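Local coordinates for protein probable glutathione S-transferase (Bordetella bronchiseptica RB50, PDB 3H1N) that probably transfers glutathione to electrophilic substrates, as a dimeric enzyme of the glutathione S-transferase family, at residues Asp120-Ala125 / Gly241-Tyr246; Asp151-Arg156 / His197-Arg202; His129-Ala134 / Asp143-Arg148. All coordinates share one frame; numbering follows the deposited sequence.

Interaction 1: Asp120-Ala125 / Gly241-Tyr246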
ATOM      1  N   ASP B 120       4.001  -1.062   4.321  1.00 11.08           N
ATOM      2  CA  ASP B 120       3.237  -1.189   5.580  1.00 12.08           C
ATOM      3  C   ASP B 120       4.110  -0.904   6.807  1.00 11.79           C
ATOM      4  O   ASP B 120       3.725  -0.111   7.668  1.00 12.71           O
ATOM      5  CB  ASP B 120       2.530  -2.560   5.710  1.00 12.56           C
ATOM      6  CG  ASP B 120       1.439  -2.767   4.670  1.00 14.31           C
ATOM      7  OD1 ASP B 120       0.812  -1.776   4.244  1.00 16.60           O
ATOM      8  OD2 ASP B 120       1.190  -3.928   4.277  1.00 15.35           O
ATOM      9  N   LEU B 121       5.293  -1.515   6.870  1.00 10.93           N
ATOM     10  CA  LEU B 121       6.220  -1.316   7.979  1.00 10.13           C
ATOM     11  C   LEU B 121       6.683   0.142   8.080  1.00 10.49           C
ATOM     12  O   LEU B 121       6.743   0.720   9.181  1.00 10.33           O
ATOM     13  CB  LEU B 121       7.415  -2.268   7.846  1.00  9.71           C
ATOM     14  CG  LEU B 121       8.623  -2.088   8.791  1.00  8.96           C
ATOM     15  CD1 LEU B 121       8.168  -2.122  10.268  1.00  8.76           C
ATOM     16  CD2 LEU B 121       9.675  -3.164   8.526  1.00  9.15           C
ATOM     17  N   THR B 122       6.991   0.725   6.922  1.00  9.89           N
ATOM     18  CA  THR B 122       7.417   2.115   6.803  1.00 10.51           C
ATOM     19  C   THR B 122       6.335   3.074   7.338  1.00 10.58           C
ATOM     20  O   THR B 122       6.627   3.970   8.121  1.00 10.73           O
ATOM     21  CB  THR B 122       7.809   2.423   5.309  1.00 10.21           C
ATOM     22  OG1 THR B 122       8.965   1.638   4.944  1.00 11.50           O
ATOM     23  CG2 THR B 122       8.111   3.901   5.105  1.00 10.64           C
ATOM     24  N   ALA B 123       5.086   2.877   6.928  1.00 10.34           N
ATOM     25  CA  ALA B 123       3.990   3.688   7.444  1.00 10.31           C
ATOM     26  C   ALA B 123       3.815   3.532   8.966  1.00 10.37           C
ATOM     27  O   ALA B 123       3.500   4.514   9.674  1.00  9.75           O
ATOM     28  CB  ALA B 123       2.687   3.363   6.714  1.00 10.39           C
ATOM     29  N   GLU B 124       4.026   2.313   9.464  1.00  9.94           N
ATOM     30  CA  GLU B 124       3.946   2.061  10.909  1.00 10.55           C
ATOM     31  C   GLU B 124       5.079   2.769  11.638  1.00  9.88           C
ATOM     32  O   GLU B 124       4.871   3.280  12.740  1.00  9.67           O
ATOM     33  CB  GLU B 124       3.906   0.557  11.240  1.00 10.60           C
ATOM     34  CG  GLU B 124       2.596  -0.097  10.820  1.00 10.61           C
ATOM     35  CD  GLU B 124       2.365  -1.500  11.403  1.00 14.59           C
ATOM     36  OE1 GLU B 124       2.903  -1.817  12.483  1.00 15.02           O
ATOM     37  OE2 GLU B 124       1.589  -2.273  10.793  1.00 17.41           O
ATOM     38  N   ALA B 125       6.255   2.840  11.014  1.00 10.08           N
ATOM     39  CA  ALA B 125       7.388   3.578  11.600  1.00 10.92           C
ATOM     40  C   ALA B 125       7.105   5.083  11.696  1.00 11.46           C
ATOM     41  O   ALA B 125       7.679   5.787  12.553  1.00 12.47           O
ATOM     42  CB  ALA B 125       8.679   3.302  10.824  1.00 10.09           C
ATOM     43  N   GLY B 241      11.586  13.133   9.354  1.00 14.55           N
ATOM     44  CA  GLY B 241      10.757  12.519   8.327  1.00 13.97           C
ATOM     45  C   GLY B 241       9.962  11.370   8.899  1.00 13.39           C
ATOM     46  O   GLY B 241       9.342  11.499   9.952  1.00 13.69           O
ATOM     47  N   ILE B 242       9.999  10.242   8.197  1.00 12.84           N
ATOM     48  CA  ILE B 242       9.317   9.007   8.593  1.00 12.24           C
ATOM     49  C   ILE B 242      10.013   8.343   9.782  1.00 11.92           C
ATOM     50  O   ILE B 242       9.365   8.034  10.782  1.00 11.04           O
ATOM     51  CB  ILE B 242       9.265   8.017   7.395  1.00 12.71           C
ATOM     52  CG1 ILE B 242       8.301   8.544   6.332  1.00 13.33           C
ATOM     53  CG2 ILE B 242       8.861   6.580   7.846  1.00 11.98           C
ATOM     54  CD1 ILE B 242       8.339   7.760   5.058  1.00 14.84           C
ATOM     55  N   PHE B 243      11.334   8.146   9.657  1.00 10.83           N
ATOM     56  CA  PHE B 243      12.155   7.469  10.667  1.00 11.02           C
ATOM     57  C   PHE B 243      12.799   8.503  11.604  1.00 10.63           C
ATOM     58  O   PHE B 243      13.703   9.244  11.208  1.00 10.22           O
ATOM     59  CB  PHE B 243      13.217   6.572   9.998  1.00 11.19           C
ATOM     60  CG  PHE B 243      12.632   5.526   9.066  1.00 11.43           C
ATOM     61  CD1 PHE B 243      12.074   4.359   9.580  1.00 11.38           C
ATOM     62  CD2 PHE B 243      12.637   5.716   7.675  1.00 10.46           C
ATOM     63  CE1 PHE B 243      11.538   3.380   8.738  1.00 11.31           C
ATOM     64  CE2 PHE B 243      12.093   4.746   6.818  1.00 11.34           C
ATOM     65  CZ  PHE B 243      11.536   3.576   7.351  1.00 11.27           C
ATOM     66  N   ARG B 244      12.286   8.582  12.829  1.00 10.33           N
ATOM     67  CA  ARG B 244      12.698   9.613  13.768  1.00  9.97           C
ATOM     68  C   ARG B 244      13.217   8.982  15.038  1.00  9.74           C
ATOM     69  O   ARG B 244      12.566   8.118  15.629  1.00  9.92           O
ATOM     70  CB  ARG B 244      11.543  10.558  14.118  1.00  9.86           C
ATOM     71  CG  ARG B 244      10.950  11.343  12.945  1.00 11.27           C
ATOM     72  CD  ARG B 244       9.937  12.353  13.451  1.00  9.36           C
ATOM     73  NE  ARG B 244       9.253  13.072  12.380  1.00 11.35           N
ATOM     74  CZ  ARG B 244       8.450  14.124  12.573  1.00 13.14           C
ATOM     75  NH1 ARG B 244       8.267  14.620  13.790  1.00 11.55           N
ATOM     76  NH2 ARG B 244       7.848  14.706  11.540  1.00 13.80           N
ATOM     77  N   HIS B 245      14.382   9.431  15.476  1.00  9.65           N
ATOM     78  CA  HIS B 245      14.937   8.931  16.729  1.00  9.58           C
ATOM     79  C   HIS B 245      14.418   9.714  17.939  1.00 10.07           C
ATOM     80  O   HIS B 245      14.875  10.819  18.223  1.00 11.07           O
ATOM     81  CB  HIS B 245      16.469   8.935  16.693  1.00  9.57           C
ATOM     82  CG  HIS B 245      17.094   8.525  17.992  1.00  9.01           C
ATOM     83  ND1 HIS B 245      16.686   7.410  18.690  1.00 10.23           N
ATOM     84  CD2 HIS B 245      18.072   9.096  18.732  1.00 10.47           C
ATOM     85  CE1 HIS B 245      17.390   7.306  19.802  1.00  8.42           C
ATOM     86  NE2 HIS B 245      18.245   8.310  19.846  1.00 12.28           N
ATOM     87  N   TYR B 246      13.467   9.116  18.654  1.00 10.51           N
ATOM     88  CA  TYR B 246      12.973   9.638  19.919  1.00 10.80           C
ATOM     89  C   TYR B 246      13.330   8.625  21.009  1.00 10.87           C
ATOM     90  O   TYR B 246      12.784   7.532  21.032  1.00 11.23           O
ATOM     91  CB  TYR B 246      11.446   9.802  19.846  1.00 10.92           C
ATOM     92  CG  TYR B 246      10.983  10.900  18.913  1.00 12.19           C
ATOM     93  CD1 TYR B 246      11.425  12.218  19.079  1.00 13.10           C
ATOM     94  CD2 TYR B 246      10.086  10.625  17.880  1.00 11.37           C
ATOM     95  CE1 TYR B 246      10.993  13.236  18.224  1.00 14.75           C
ATOM     96  CE2 TYR B 246       9.637  11.638  17.023  1.00 14.76           C
ATOM     97  CZ  TYR B 246      10.093  12.940  17.203  1.00 14.18           C
ATOM     98  OH  TYR B 246       9.649  13.938  16.361  1.00 13.40           O
TER
HETATM   99  O   HOH W   1      10.194   6.433  13.472  1.00  8.28           O

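Interaction 2: Asp151-Arg156 / His197-Arg202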
ATOM      1  N   ASP B 151       3.735  -1.221  21.436  1.00 11.81           N
ATOM      2  CA  ASP B 151       3.266  -2.280  20.525  1.00 12.19           C
ATOM      3  C   ASP B 151       4.158  -2.453  19.286  1.00 11.59           C
ATOM      4  O   ASP B 151       4.413  -3.578  18.837  1.00 11.28           O
ATOM      5  CB  ASP B 151       1.816  -2.027  20.100  1.00 12.28           C
ATOM      6  CG  ASP B 151       1.234  -3.184  19.285  1.00 14.32           C
ATOM      7  OD1 ASP B 151       1.175  -4.320  19.809  1.00 15.83           O
ATOM      8  OD2 ASP B 151       0.845  -2.961  18.114  1.00 14.62           O
ATOM      9  N   PHE B 152       4.631  -1.344  18.730  1.00 10.73           N
ATOM     10  CA  PHE B 152       5.435  -1.406  17.520  1.00 10.41           C
ATOM     11  C   PHE B 152       6.731  -2.165  17.847  1.00 10.61           C
ATOM     12  O   PHE B 152       7.139  -3.072  17.104  1.00  9.90           O
ATOM     13  CB  PHE B 152       5.728   0.008  17.003  1.00 10.60           C
ATOM     14  CG  PHE B 152       6.555   0.051  15.719  1.00 10.32           C
ATOM     15  CD1 PHE B 152       6.017  -0.387  14.510  1.00 11.98           C
ATOM     16  CD2 PHE B 152       7.850   0.561  15.721  1.00 11.43           C
ATOM     17  CE1 PHE B 152       6.758  -0.341  13.322  1.00 10.81           C
ATOM     18  CE2 PHE B 152       8.609   0.625  14.533  1.00 10.99           C
ATOM     19  CZ  PHE B 152       8.069   0.172  13.336  1.00 12.65           C
ATOM     20  N   ARG B 153       7.344  -1.828  18.980  1.00 10.64           N
ATOM     21  CA  ARG B 153       8.593  -2.508  19.397  1.00 11.45           C
ATOM     22  C   ARG B 153       8.336  -3.973  19.731  1.00 11.68           C
ATOM     23  O   ARG B 153       9.098  -4.839  19.306  1.00 12.35           O
ATOM     24  CB  ARG B 153       9.252  -1.860  20.634  1.00 11.17           C
ATOM     25  CG  ARG B 153       9.896  -0.488  20.443  1.00 13.60           C
ATOM     26  CD  ARG B 153      10.638  -0.012  21.715  1.00 12.66           C
ATOM     27  NE  ARG B 153       9.939  -0.373  22.961  1.00 16.14           N
ATOM     28  CZ  ARG B 153       9.039   0.387  23.589  1.00 17.94           C
ATOM     29  NH1 ARG B 153       8.461  -0.056  24.693  1.00 18.97           N
ATOM     30  NH2 ARG B 153       8.712   1.588  23.126  1.00 18.21           N
ATOM     31  N   GLU B 154       7.281  -4.229  20.502  1.00 12.16           N
ATOM     32  CA  GLU B 154       7.021  -5.549  21.098  1.00 12.83           C
ATOM     33  C   GLU B 154       6.470  -6.566  20.097  1.00 12.47           C
ATOM     34  O   GLU B 154       6.883  -7.726  20.092  1.00 12.36           O
ATOM     35  CB  GLU B 154       6.062  -5.442  22.304  1.00 12.73           C
ATOM     36  CG  GLU B 154       6.654  -4.786  23.563  1.00 16.28           C
ATOM     37  CD  GLU B 154       5.594  -4.453  24.632  1.00 19.41           C
ATOM     38  OE1 GLU B 154       4.446  -4.946  24.542  1.00 21.23           O
ATOM     39  OE2 GLU B 154       5.908  -3.694  25.569  1.00 20.67           O
ATOM     40  N   THR B 155       5.519  -6.152  19.264  1.00 12.31           N
ATOM     41  CA  THR B 155       4.897  -7.115  18.363  1.00 12.82           C
ATOM     42  C   THR B 155       5.169  -6.879  16.877  1.00 12.23           C
ATOM     43  O   THR B 155       5.389  -7.832  16.134  1.00 12.22           O
ATOM     44  CB  THR B 155       3.373  -7.239  18.601  1.00 12.67           C
ATOM     45  OG1 THR B 155       2.715  -6.079  18.094  1.00 17.97           O
ATOM     46  CG2 THR B 155       3.052  -7.387  20.077  1.00 13.04           C
ATOM     47  N   ARG B 156       5.156  -5.623  16.442  1.00 11.35           N
ATOM     48  CA  ARG B 156       5.158  -5.314  14.998  1.00 11.61           C
ATOM     49  C   ARG B 156       6.522  -5.485  14.358  1.00 11.14           C
ATOM     50  O   ARG B 156       6.670  -6.204  13.364  1.00 11.14           O
ATOM     51  CB  ARG B 156       4.622  -3.896  14.744  1.00 11.99           C
ATOM     52  CG  ARG B 156       3.212  -3.658  15.287  1.00 12.04           C
ATOM     53  CD  ARG B 156       2.196  -4.658  14.732  1.00 14.07           C
ATOM     54  NE  ARG B 156       1.940  -4.454  13.305  1.00 16.06           N
ATOM     55  CZ  ARG B 156       1.338  -5.341  12.514  1.00 14.59           C
ATOM     56  NH1 ARG B 156       0.962  -6.522  12.993  1.00 13.76           N
ATOM     57  NH2 ARG B 156       1.168  -5.069  11.229  1.00 11.15           N
ATOM     58  N   HIS B 197      18.152   3.608  12.800  1.00  9.81           N
ATOM     59  CA  HIS B 197      18.238   4.993  13.200  1.00  9.72           C
ATOM     60  C   HIS B 197      17.214   5.328  14.301  1.00  9.50           C
ATOM     61  O   HIS B 197      17.566   5.943  15.317  1.00  9.82           O
ATOM     62  CB  HIS B 197      18.041   5.913  11.997  1.00  9.54           C
ATOM     63  CG  HIS B 197      17.888   7.350  12.385  1.00  9.48           C
ATOM     64  ND1 HIS B 197      18.960   8.141  12.754  1.00  9.07           N
ATOM     65  CD2 HIS B 197      16.784   8.118  12.517  1.00  8.52           C
ATOM     66  CE1 HIS B 197      18.514   9.346  13.073  1.00 10.09           C
ATOM     67  NE2 HIS B 197      17.196   9.353  12.940  1.00  9.27           N
ATOM     68  N   ALA B 198      15.968   4.901  14.091  1.00  8.62           N
ATOM     69  CA  ALA B 198      14.846   5.273  14.961  1.00  9.15           C
ATOM     70  C   ALA B 198      14.781   4.508  16.281  1.00  8.99           C
ATOM     71  O   ALA B 198      14.350   5.060  17.297  1.00  9.56           O
ATOM     72  CB  ALA B 198      13.516   5.129  14.216  1.00  8.88           C
ATOM     73  N   PHE B 199      15.178   3.238  16.255  1.00  8.69           N
ATOM     74  CA  PHE B 199      14.996   2.341  17.399  1.00  8.94           C
ATOM     75  C   PHE B 199      16.262   1.563  17.643  1.00  8.60           C
ATOM     76  O   PHE B 199      16.242   0.333  17.593  1.00  9.46           O
ATOM     77  CB  PHE B 199      13.816   1.384  17.130  1.00  9.25           C
ATOM     78  CG  PHE B 199      12.497   2.077  17.094  1.00 11.34           C
ATOM     79  CD1 PHE B 199      11.796   2.303  18.277  1.00 12.31           C
ATOM     80  CD2 PHE B 199      11.960   2.536  15.888  1.00 10.87           C
ATOM     81  CE1 PHE B 199      10.576   2.967  18.264  1.00 12.19           C
ATOM     82  CE2 PHE B 199      10.755   3.222  15.874  1.00 11.68           C
ATOM     83  CZ  PHE B 199      10.059   3.428  17.060  1.00 13.36           C
ATOM     84  N   PRO B 200      17.379   2.273  17.885  1.00  8.29           N
ATOM     85  CA  PRO B 200      18.680   1.596  18.040  1.00  8.31           C
ATOM     86  C   PRO B 200      18.728   0.603  19.210  1.00  8.15           C
ATOM     87  O   PRO B 200      19.318  -0.475  19.066  1.00  8.49           O
ATOM     88  CB  PRO B 200      19.658   2.753  18.225  1.00  8.27           C
ATOM     89  CG  PRO B 200      18.828   3.870  18.736  1.00  8.72           C
ATOM     90  CD  PRO B 200      17.515   3.735  18.014  1.00  7.76           C
ATOM     91  N   ARG B 201      18.076   0.927  20.326  1.00  7.58           N
ATOM     92  CA  ARG B 201      18.035   0.014  21.473  1.00  8.31           C
ATOM     93  C   ARG B 201      17.250  -1.257  21.166  1.00  8.18           C
ATOM     94  O   ARG B 201      17.731  -2.351  21.448  1.00  7.72           O
ATOM     95  CB  ARG B 201      17.505   0.702  22.745  1.00  8.30           C
ATOM     96  CG  ARG B 201      18.496   1.704  23.352  1.00 12.86           C
ATOM     97  CD  ARG B 201      17.934   2.431  24.578  1.00 19.25           C
ATOM     98  NE  ARG B 201      17.512   1.503  25.630  1.00 22.54           N
ATOM     99  CZ  ARG B 201      16.383   1.622  26.328  1.00 25.23           C
ATOM    100  NH1 ARG B 201      15.555   2.636  26.098  1.00 23.92           N
ATOM    101  NH2 ARG B 201      16.080   0.725  27.261  1.00 26.62           N
ATOM    102  N   ARG B 202      16.060  -1.124  20.576  1.00  7.75           N
ATOM    103  CA  ARG B 202      15.283  -2.310  20.196  1.00  8.17           C
ATOM    104  C   ARG B 202      15.991  -3.155  19.131  1.00  8.99           C
ATOM    105  O   ARG B 202      15.937  -4.391  19.170  1.00  8.64           O
ATOM    106  CB  ARG B 202      13.859  -1.951  19.753  1.00  8.08           C
ATOM    107  CG  ARG B 202      12.955  -3.169  19.416  1.00  7.63           C
ATOM    108  CD  ARG B 202      12.759  -4.097  20.631  1.00  6.04           C
ATOM    109  NE  ARG B 202      11.703  -5.089  20.406  1.00  8.43           N
ATOM    110  CZ  ARG B 202      11.578  -6.233  21.081  1.00  9.03           C
ATOM    111  NH1 ARG B 202      12.463  -6.575  22.015  1.00  6.73           N
ATOM    112  NH2 ARG B 202      10.572  -7.055  20.810  1.00  8.02           N
TER

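Interaction 3: His129-Ala134 / Asp143-Arg148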
ATOM      1  N   HIS B 129       5.020   7.841  15.889  1.00  9.28           N
ATOM      2  CA  HIS B 129       5.162   9.199  16.435  1.00  9.35           C
ATOM      3  C   HIS B 129       4.064  10.156  16.002  1.00  9.06           C
ATOM      4  O   HIS B 129       3.946  11.248  16.562  1.00  8.91           O
ATOM      5  CB  HIS B 129       6.558   9.801  16.178  1.00  8.37           C
ATOM      6  CG  HIS B 129       7.013   9.731  14.749  1.00  8.31           C
ATOM      7  ND1 HIS B 129       6.486  10.535  13.758  1.00  8.84           N
ATOM      8  CD2 HIS B 129       7.974   8.984  14.154  1.00  7.79           C
ATOM      9  CE1 HIS B 129       7.094  10.273  12.612  1.00  9.66           C
ATOM     10  NE2 HIS B 129       7.997   9.331  12.824  1.00  7.29           N
ATOM     11  N   HIS B 130       3.253   9.737  15.030  1.00  9.28           N
ATOM     12  CA  HIS B 130       2.054  10.470  14.641  1.00  9.47           C
ATOM     13  C   HIS B 130       0.816   9.569  14.657  1.00  9.49           C
ATOM     14  O   HIS B 130       0.153   9.384  13.622  1.00  9.17           O
ATOM     15  CB  HIS B 130       2.222  11.149  13.273  1.00  9.33           C
ATOM     16  CG  HIS B 130       3.161  12.308  13.308  1.00 11.48           C
ATOM     17  ND1 HIS B 130       2.745  13.612  13.157  1.00 14.57           N
ATOM     18  CD2 HIS B 130       4.498  12.358  13.515  1.00 10.99           C
ATOM     19  CE1 HIS B 130       3.791  14.416  13.267  1.00 12.54           C
ATOM     20  NE2 HIS B 130       4.867  13.679  13.480  1.00 13.28           N
ATOM     21  N   PRO B 131       0.487   9.018  15.836  1.00  9.46           N
ATOM     22  CA  PRO B 131      -0.614   8.054  15.935  1.00  9.65           C
ATOM     23  C   PRO B 131      -1.995   8.680  15.842  1.00 10.21           C
ATOM     24  O   PRO B 131      -2.971   7.972  15.533  1.00  9.60           O
ATOM     25  CB  PRO B 131      -0.407   7.435  17.324  1.00  9.75           C
ATOM     26  CG  PRO B 131       0.296   8.526  18.109  1.00  9.55           C
ATOM     27  CD  PRO B 131       1.217   9.158  17.111  1.00  9.38           C
ATOM     28  N   VAL B 132      -2.089   9.983  16.127  1.00 10.21           N
ATOM     29  CA  VAL B 132      -3.374  10.687  16.084  1.00 10.45           C
ATOM     30  C   VAL B 132      -3.597  11.322  14.704  1.00 10.83           C
ATOM     31  O   VAL B 132      -4.668  11.159  14.099  1.00 10.09           O
ATOM     32  CB  VAL B 132      -3.501  11.763  17.217  1.00 10.27           C
ATOM     33  CG1 VAL B 132      -4.814  12.553  17.095  1.00 11.03           C
ATOM     34  CG2 VAL B 132      -3.373  11.128  18.616  1.00  9.64           C
ATOM     35  N   ALA B 133      -2.585  12.035  14.206  1.00 11.41           N
ATOM     36  CA  ALA B 133      -2.727  12.806  12.979  1.00 11.98           C
ATOM     37  C   ALA B 133      -1.376  13.144  12.377  1.00 13.10           C
ATOM     38  O   ALA B 133      -0.485  13.673  13.063  1.00 12.44           O
ATOM     39  CB  ALA B 133      -3.500  14.081  13.256  1.00 12.22           C
ATOM     40  N   ALA B 134      -1.238  12.844  11.083  1.00 13.82           N
ATOM     41  CA  ALA B 134      -0.019  13.152  10.336  1.00 14.69           C
ATOM     42  C   ALA B 134       0.203  14.663  10.298  1.00 15.15           C
ATOM     43  O   ALA B 134       1.345  15.134  10.276  1.00 15.68           O
ATOM     44  CB  ALA B 134      -0.117  12.579   8.924  1.00 15.00           C
ATOM     45  N   ASP B 143       2.011  11.374  24.402  1.00 11.14           N
ATOM     46  CA  ASP B 143       1.460  10.354  25.305  1.00 11.14           C
ATOM     47  C   ASP B 143       0.924   9.149  24.530  1.00 10.76           C
ATOM     48  O   ASP B 143       1.118   7.989  24.933  1.00  9.59           O
ATOM     49  CB  ASP B 143       0.342  10.937  26.179  1.00 11.79           C
ATOM     50  CG  ASP B 143       0.819  12.086  27.059  1.00 13.89           C
ATOM     51  OD1 ASP B 143       2.033  12.197  27.330  1.00 17.24           O
ATOM     52  OD2 ASP B 143      -0.036  12.882  27.492  1.00 18.54           O
ATOM     53  N   VAL B 144       0.226   9.437  23.435  1.00  9.71           N
ATOM     54  CA  VAL B 144      -0.290   8.384  22.556  1.00  8.61           C
ATOM     55  C   VAL B 144       0.890   7.644  21.897  1.00  8.53           C
ATOM     56  O   VAL B 144       0.906   6.408  21.849  1.00  8.38           O
ATOM     57  CB  VAL B 144      -1.253   8.951  21.503  1.00  8.79           C
ATOM     58  CG1 VAL B 144      -1.795   7.832  20.617  1.00  6.39           C
ATOM     59  CG2 VAL B 144      -2.409   9.699  22.197  1.00  7.33           C
ATOM     60  N   ALA B 145       1.894   8.401  21.448  1.00  7.30           N
ATOM     61  CA  ALA B 145       3.081   7.815  20.822  1.00  7.85           C
ATOM     62  C   ALA B 145       3.760   6.783  21.741  1.00  7.70           C
ATOM     63  O   ALA B 145       4.178   5.726  21.279  1.00  7.47           O
ATOM     64  CB  ALA B 145       4.074   8.902  20.417  1.00  7.56           C
ATOM     65  N   LEU B 146       3.844   7.079  23.038  1.00  7.61           N
ATOM     66  CA  LEU B 146       4.456   6.145  23.996  1.00  8.29           C
ATOM     67  C   LEU B 146       3.722   4.786  23.998  1.00  8.86           C
ATOM     68  O   LEU B 146       4.349   3.711  24.043  1.00  8.46           O
ATOM     69  CB  LEU B 146       4.459   6.747  25.408  1.00  8.78           C
ATOM     70  CG  LEU B 146       5.364   7.958  25.662  1.00  9.88           C
ATOM     71  CD1 LEU B 146       4.963   8.635  26.964  1.00 11.68           C
ATOM     72  CD2 LEU B 146       6.856   7.566  25.677  1.00  8.88           C
ATOM     73  N   ARG B 147       2.390   4.854  23.921  1.00  8.28           N
ATOM     74  CA  ARG B 147       1.554   3.663  23.892  1.00  8.51           C
ATOM     75  C   ARG B 147       1.727   2.889  22.587  1.00  9.01           C
ATOM     76  O   ARG B 147       1.948   1.669  22.604  1.00  9.08           O
ATOM     77  CB  ARG B 147       0.086   4.047  24.109  1.00  7.86           C
ATOM     78  CG  ARG B 147      -0.195   4.560  25.528  1.00  7.46           C
ATOM     79  CD  ARG B 147      -1.622   5.032  25.703  1.00 10.09           C
ATOM     80  NE  ARG B 147      -2.586   3.951  25.518  1.00  9.02           N
ATOM     81  CZ  ARG B 147      -3.904   4.119  25.420  1.00 11.24           C
ATOM     82  NH1 ARG B 147      -4.447   5.326  25.493  1.00 12.16           N
ATOM     83  NH2 ARG B 147      -4.687   3.069  25.260  1.00 11.20           N
ATOM     84  N   ARG B 148       1.632   3.598  21.461  1.00  8.88           N
ATOM     85  CA  ARG B 148       1.834   2.969  20.155  1.00  9.52           C
ATOM     86  C   ARG B 148       3.231   2.356  19.998  1.00  9.40           C
ATOM     87  O   ARG B 148       3.367   1.253  19.451  1.00  9.64           O
ATOM     88  CB  ARG B 148       1.557   3.971  19.026  1.00  9.12           C
ATOM     89  CG  ARG B 148       1.758   3.350  17.654  1.00 11.77           C
ATOM     90  CD  ARG B 148       0.689   3.730  16.668  1.00 11.41           C
ATOM     91  NE  ARG B 148       0.885   2.990  15.420  1.00 12.72           N
ATOM     92  CZ  ARG B 148      -0.019   2.892  14.451  1.00 14.48           C
ATOM     93  NH1 ARG B 148      -1.207   3.482  14.567  1.00 16.00           N
ATOM     94  NH2 ARG B 148       0.262   2.184  13.364  1.00 15.88           N
TER

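Interaction 1: Asp120-Ala125 / Gly241-Tyr246
I242 and F243 lay their side chains against T122 and A125 on helix 105-127. This is the all-helical half of a glutathione S-transferase fold, and 241-246 belongs to the C-terminal tail that runs back over it. I242 CG2 lies over one face of the F243 ring, 3.8 Å above its plane and over its centre. I242 CG2 also meets the helix, 3.4 Å from T122 O. It stands anti to the backbone N of I242, and the CG1 branch carries CD1 to within 3.9 Å of T122 CG2. The F243 side chain crosses T122 at about a right angle. T122 OG1 lies at the edge of that ring, near its plane, 4.0 Å from F243 CZ. T122 OG1 hydrogen-bonds to I118 O, in its own helix. A125 CB comes at the ring obliquely, 3.5 Å from F243 CE1. V191 of helix 183-198 also touches T122 and F243. R244 braces the tail from within: its NE donates to G241 O in the carbonyl plane, on a lone pair. One water links helix and tail, giving a proton to A125 O at 2.8 Å and accepting from R244 N at 3.1 Å.

Interaction 2: Asp151-Arg156 / His197-Arg202
R153 and R202 bring their CA atoms to 6.7 Å, the nearest approach of segments 151-156 and 197-202. The contact joins helices of the C-terminal helical domain of the glutathione S-transferase fold. F199 separates helices 183-198 and 200-206. Helix 142-167 has a wider pi-type turn at 152-156. D151 O accepts from both T155 N and R156 N there. R202 reaches across to this helix. Its CG is anti to the backbone N (chi1 -177°), and the chain bends at chi2 to bring the guanidinium edge to R153 O. R202 NE gives the main bond, 2.8 Å to R153 O, with an N-H...O angle of 144°. It comes from above the carbonyl plane, not along a lone pair. R202 NH2 adds a weak bond to R153 O at 3.1 Å. The other terminal nitrogen, NH1, bonds A252 O. Beside this polar grip, F152 and F199 meet obliquely, with ring planes 53° apart. F199 CE2 sits at the edge of the F152 ring, 3.6 Å from F152 CE2. R153 CG lies 4.0 Å from F199 CD1, and the R153 and F199 side chains cross at about a right angle. R153 NH2 bonds L249 O. L121, E124 and A125 of helix 105-127 pack on F152. D250 of the C-terminal tail accepts from the backbone N of R201 and R202, at the start of helix 200-206.

Interaction 3: His129-Ala134 / Asp143-Arg148
P131 is the main bump of this contact: its ring lies against the first turns of helix 142-167, between V144, A145 and R148. The segment 129-134 lies in the irregular connection between helix 105-127 and helix 142-167. The proline ring meets V144 on one flank. P131 CG is 3.3 Å from V144 CG1, tighter than usual for two carbons, and P131 CB is 3.6 Å from the same methyl. P131 CG also approaches the helix backbone, 3.7 Å from A145 N. On another flank, P131 CB rests against R148 CD at 3.9 Å, on the aliphatic part of that arginine. V144 is the helix's own projection. With CG1 anti to its backbone N (chi1 -179°), V144 turns that branch to the proline. The CG2 branch meets V132, with the CG2 atoms of V132 and V144 4.0 Å apart. The V132 and V144 side chains cross at about a right angle. V144 thus fits between two neighbouring loop residues. A145 offers only a small methyl, and the backbone of H129 comes close over it: H129 CA is 4.1 Å from A145 CB. H129 CB points away from the helix. The loop is also braced from inside. H130 ND1 donates to A133 O at 3.2 Å, with the oxygen near the ring plane, and Q141 bonds V132 N and A133 O. The contact lies at the dimer interface. R148 NH1 bonds P131 O of the second subunit, the reverse bond is also made, and V144 packs on V144 of the second subunit. Within the chain, R148 reaches back to touch E124 and D127 of helix 105-127.

In the fold
Interactions 1 and 3 are both buried. Interaction 3 is apolar between its segments, and interaction 1 is mainly apolar with one bridging water. Interaction 2 is partly buried and adds an arginine-to-carbonyl bond and a weaker second one to its aromatic pair. Interaction 1 lies nearest the chain centre, about 11 Å from it, centre to centre. Interaction 3 is the farthest at about 22 Å and faces the second subunit. Interactions 2 and 3 share helix 142-167 but touch only through adjoining sequence. Interaction 1 touches both others. E124 OE2 and R156 NH2 form a salt bridge at 2.9 Å towards interaction 2. H129 NE2 probably bonds I242 O at 2.8 Å, tying interaction 3 to the C-terminal tail.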